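Local coordinates for protein 4,5-DOPA dioxygenase extradiol (Escherichia coli, PDB 2PW6) that opens the aromatic ring of DOPA between carbons 4 and 5 in vitro, acting as a zinc-dependent extradiol dioxygenase whose physiological substrate is unknown, at residues D31-T35 / V255-E259; G64-M68 / G93-A98. All coordinates share one frame; numbering follows the deposited sequence.

How the contacts relate
Both contacts belong to the LigB-type catalytic fold, built round a mixed eight-stranded sheet, yet they lie on opposite sides of the chain's centre: their centres are 30 Å apart and their nearest atoms about 20 Å. Along the chain, contact 2 falls wholly between the two segments of contact 1. Contact 1 brings the start of helix 33-44 against the late segment 255-259, some 220 residues on, on the side of the molecule near the zinc site of His22, His57 and His234. Contact 2 is more local, packing strand 63-66 and the residues after it on the start of helix 95-105, near the 110-113 edge of the sheet and away from the metal site.

Contact 1 (D31-T35 / V255-E259); sequences DNLYT and VEGIE
The ring of Tyr34 reaches across to segment 255-259 and overlaps Val255 at its near end, CD1 lying 3.9 Å from Val255 CG2. That methyl also meets Leu33, whose CG is 3.8 Å from Val255 CG2, and Leu33 CD2 lies over one face of the ring, offset toward its rim. Farther along, the ring edge passes the backbone, with Tyr34 CE1 3.7 Å from Glu256 O. The phenol tip is held by a hydrogen bond from Tyr34 OH to Glu259 OE2 (2.8 Å), which uses the anti lone pair of that oxygen. Glu259 comes from the opposite direction, and the bend at chi2 (-68°) folds its chain back so that OE2 meets the ring edge in its plane, with the carboxylate plane turned 78° from that of the ring. Gly257 CA sits 3.3 Å from Tyr34 OH, and a side chain at this glycine would run into the hydroxyl. Behind the ring, Asn32 N-caps helix 33-44: its OD1 accepts from Tyr34 N (2.9 Å) and, weakly, from Thr35 N, holding the backbone that carries the tyrosine. A phenylalanine in place of Tyr34 would probably keep the packing on Val255 but leave the Glu259 carboxylate without its hydroxyl partner. The tyrosine side chain is about 8 Å from that of zinc ligand His22, which places the contact near the metal site, outside the ligand shell. It joins the first turn of helix 33-44 to the connection after strand 251-252 and to strand 258-259 itself, which pairs antiparallel with 263-264, while Met265 also touches Tyr34.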
loop_
_atom_site.group_PDB
_atom_site.type_symbol
_atom_site.label_atom_id
_atom_site.label_comp_id
_atom_site.label_asym_id
_atom_site.label_seq_id
_atom_site.Cartn_x
_atom_site.Cartn_y
_atom_site.Cartn_z
ATOM N N ASP A 31 5.380 8.357 18.628
ATOM C CA ASP A 31 5.199 6.889 18.568
ATOM C C ASP A 31 6.155 6.048 19.391
ATOM O O ASP A 31 5.898 5.800 20.570
ATOM C CB ASP A 31 5.236 6.387 17.120
ATOM C CG ASP A 31 4.458 7.263 16.181
ATOM O OD1 ASP A 31 5.121 7.946 15.370
ATOM O OD2 ASP A 31 3.202 7.277 16.270
ATOM N N ASN A 32 7.241 5.590 18.767
ATOM C CA ASN A 32 8.072 4.555 19.373
ATOM C C ASN A 32 9.574 4.615 19.125
ATOM O O ASN A 32 10.106 5.622 18.661
ATOM C CB ASN A 32 7.507 3.136 19.082
ATOM C CG ASN A 32 7.602 2.732 17.611
ATOM O OD1 ASN A 32 8.606 2.976 16.926
ATOM N ND2 ASN A 32 6.556 2.081 17.132
ATOM N N LEU A 33 10.230 3.502 19.447
ATOM C CA LEU A 33 11.676 3.354 19.438
ATOM C C LEU A 33 12.246 3.511 18.041
ATOM O O LEU A 33 13.352 4.030 17.858
ATOM C CB LEU A 33 12.023 1.958 19.973
ATOM C CG LEU A 33 13.448 1.414 19.845
ATOM C CD1 LEU A 33 14.334 1.907 20.987
ATOM C CD2 LEU A 33 13.433 -0.108 19.787
ATOM N N TYR A 34 11.489 3.014 17.067
ATOM C CA TYR A 34 11.930 2.938 15.678
ATOM C C TYR A 34 11.856 4.302 15.028
ATOM O O TYR A 34 12.807 4.739 14.376
ATOM C CB TYR A 34 11.079 1.931 14.904
ATOM C CG TYR A 34 11.083 0.571 15.538
ATOM C CD1 TYR A 34 12.251 -0.191 15.550
ATOM C CD2 TYR A 34 9.936 0.045 16.137
ATOM C CE1 TYR A 34 12.288 -1.440 16.140
ATOM C CE2 TYR A 34 9.961 -1.227 16.735
ATOM C CZ TYR A 34 11.148 -1.964 16.723
ATOM O OH TYR A 34 11.245 -3.219 17.290
ATOM N N THR A 35 10.731 4.975 15.219
ATOM C CA THR A 35 10.560 6.287 14.648
ATOM C C THR A 35 11.578 7.247 15.237
ATOM O O THR A 35 12.095 8.104 14.522
ATOM C CB THR A 35 9.142 6.820 14.834
ATOM O OG1 THR A 35 8.786 6.760 16.220
ATOM C CG2 THR A 35 8.147 6.002 14.008
ATOM N N VAL A 255 19.106 0.497 15.172
ATOM C CA VAL A 255 17.893 0.029 15.830
ATOM C C VAL A 255 17.549 -1.399 15.375
ATOM O O VAL A 255 17.972 -1.825 14.293
ATOM C CB VAL A 255 16.729 1.044 15.652
ATOM C CG1 VAL A 255 16.033 0.879 14.297
ATOM C CG2 VAL A 255 15.737 0.988 16.833
ATOM N N GLU A 256 16.902 -2.175 16.219
ATOM C CA GLU A 256 16.614 -3.546 15.874
ATOM C C GLU A 256 15.488 -3.986 16.743
ATOM O O GLU A 256 15.114 -3.282 17.639
ATOM C CB GLU A 256 17.819 -4.434 16.068
ATOM C CG GLU A 256 17.936 -4.984 17.460
ATOM C CD GLU A 256 19.190 -5.764 17.671
ATOM O OE1 GLU A 256 19.187 -6.972 17.428
ATOM O OE2 GLU A 256 20.186 -5.163 18.083
ATOM N N GLY A 257 14.911 -5.132 16.439
ATOM C CA GLY A 257 13.603 -5.459 16.949
ATOM C C GLY A 257 12.886 -6.486 16.126
ATOM O O GLY A 257 13.062 -6.554 14.953
ATOM N N ILE A 258 12.085 -7.305 16.758
ATOM C CA ILE A 258 11.197 -8.147 16.033
ATOM C C ILE A 258 9.853 -7.923 16.583
ATOM O O ILE A 258 9.598 -8.227 17.712
ATOM C CB ILE A 258 11.525 -9.595 16.202
ATOM C CG1 ILE A 258 12.950 -9.862 15.787
ATOM C CG2 ILE A 258 10.620 -10.413 15.360
ATOM C CD1 ILE A 258 13.259 -11.256 15.639
ATOM N N GLU A 259 8.989 -7.366 15.773
ATOM C CA GLU A 259 7.614 -7.074 16.166
ATOM C C GLU A 259 6.620 -8.113 15.649
ATOM O O GLU A 259 6.842 -8.745 14.625
ATOM C CB GLU A 259 7.188 -5.685 15.669
ATOM C CG GLU A 259 8.005 -4.561 16.213
ATOM C CD GLU A 259 7.787 -4.362 17.691
ATOM O OE1 GLU A 259 6.642 -4.505 18.167
ATOM O OE2 GLU A 259 8.769 -4.050 18.383
#

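Contact 2 (G64-M68 / G93-A98); sequences GVTAM and GSPALA
The two backbones come close where strand 63-66 ends and helix 95-105 is about to begin, with Met68 CA 4.7 Å from Gly93 CA and Ala67 CA 4.9 Å from Pro95 CA. No conventional hydrogen bond links them; instead Gly93 CA makes a CA-H...O contact to Ala67 O at 2.9 Å, with an angle of 142° at the hydrogen. So close an approach depends on the glycine, because a CB there would collide with that carbonyl. Ser94 then N-caps the helix, its OG accepting from Leu97 N (3.2 Å), and the first turn presents Pro95 and Ala98 to the strand end. Ala67 packs against both: its CB lies 3.7 Å from Pro95 CA and 3.8 Å from Ala98 CB. Two residues before Ala67, within the strand, Val65 meets Ala98 from another side, its CG1, roughly anti to the backbone N (chi1 158°), lying 3.8 Å from Ala98 CB. The Ala98 methyl is shared by Val65 and Ala67, and the two alanine methyls probably allow the helix to come close to the end of the strand. Met68, a selenomethionine here, turns its side chain from segment 93-98 and packs on Ala116 and Phe119. Strand 63-66, helix 95-105 and the edge strand 110-113 form a beta-alpha-beta crossover between adjacent parallel strands, and Ala98 rests on Leu112 of that edge strand and on Val139 of strand 138-144, the antiparallel neighbour of 63-66.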
loop_
_atom_site.group_PDB
_atom_site.type_symbol
_atom_site.label_atom_id
_atom_site.label_comp_id
_atom_site.label_asym_id
_atom_site.label_seq_id
_atom_site.Cartn_x
_atom_site.Cartn_y
_atom_site.Cartn_z
ATOM N N GLY A 64 14.346 -0.090 -12.911
ATOM C CA GLY A 64 13.794 1.215 -13.211
ATOM C C GLY A 64 14.381 2.285 -12.306
ATOM O O GLY A 64 14.922 1.975 -11.245
ATOM N N VAL A 65 14.308 3.547 -12.769
ATOM C CA VAL A 65 14.795 4.742 -12.081
ATOM C C VAL A 65 13.776 5.846 -12.390
ATOM O O VAL A 65 13.265 5.927 -13.507
ATOM C CB VAL A 65 16.224 5.138 -12.580
ATOM C CG1 VAL A 65 16.559 6.603 -12.334
ATOM C CG2 VAL A 65 17.294 4.281 -12.000
ATOM N N THR A 66 13.434 6.661 -11.400
ATOM C CA THR A 66 12.605 7.837 -11.621
ATOM C C THR A 66 13.367 9.066 -11.136
ATOM O O THR A 66 14.083 9.002 -10.167
ATOM C CB THR A 66 11.266 7.818 -10.845
ATOM O OG1 THR A 66 11.505 8.139 -9.467
ATOM C CG2 THR A 66 10.580 6.487 -10.937
ATOM N N ALA A 67 13.194 10.192 -11.801
ATOM C CA ALA A 67 13.753 11.425 -11.278
ATOM C C ALA A 67 12.658 12.191 -10.575
ATOM O O ALA A 67 12.911 13.264 -10.039
ATOM C CB ALA A 67 14.382 12.251 -12.375
HETATM N N MSE A 68 11.448 11.625 -10.566
HETATM C CA MSE A 68 10.317 12.149 -9.785
HETATM C C MSE A 68 9.852 13.542 -10.239
HETATM O O MSE A 68 9.755 14.467 -9.432
HETATM C CB MSE A 68 10.634 12.150 -8.284
HETATM C CG MSE A 68 10.861 10.767 -7.711
HETATM SE SE MSE A 68 11.269 10.757 -5.831
HETATM C CE MSE A 68 9.642 11.489 -5.097
ATOM N N GLY A 93 12.699 15.972 -7.077
ATOM C CA GLY A 93 13.503 15.038 -7.806
ATOM C C GLY A 93 14.854 15.608 -8.150
ATOM O O GLY A 93 15.093 16.814 -8.030
ATOM N N SER A 94 15.742 14.726 -8.584
ATOM C CA SER A 94 17.052 15.101 -9.055
ATOM C C SER A 94 17.299 14.409 -10.384
ATOM O O SER A 94 17.806 13.278 -10.419
ATOM C CB SER A 94 18.106 14.692 -8.047
ATOM O OG SER A 94 19.397 15.015 -8.521
ATOM N N PRO A 95 16.942 15.085 -11.495
ATOM C CA PRO A 95 17.226 14.497 -12.822
ATOM C C PRO A 95 18.712 14.229 -13.054
ATOM O O PRO A 95 19.040 13.224 -13.716
ATOM C CB PRO A 95 16.653 15.529 -13.808
ATOM C CG PRO A 95 15.594 16.300 -12.967
ATOM C CD PRO A 95 16.234 16.379 -11.593
ATOM N N ALA A 96 19.586 15.070 -12.476
ATOM C CA ALA A 96 21.052 14.890 -12.539
ATOM C C ALA A 96 21.518 13.565 -11.911
ATOM O O ALA A 96 22.290 12.795 -12.517
ATOM C CB ALA A 96 21.795 16.066 -11.888
ATOM N N LEU A 97 21.049 13.303 -10.696
ATOM C CA LEU A 97 21.326 12.011 -10.048
ATOM C C LEU A 97 20.749 10.838 -10.849
ATOM O O LEU A 97 21.413 9.815 -10.983
ATOM C CB LEU A 97 20.827 11.987 -8.600
ATOM C CG LEU A 97 20.963 10.667 -7.838
ATOM C CD1 LEU A 97 22.361 10.025 -7.934
ATOM C CD2 LEU A 97 20.553 10.876 -6.393
ATOM N N ALA A 98 19.553 10.998 -11.409
ATOM C CA ALA A 98 18.956 9.921 -12.250
ATOM C C ALA A 98 19.796 9.519 -13.443
ATOM O O ALA A 98 19.948 8.325 -13.726
ATOM C CB ALA A 98 17.573 10.260 -12.689
#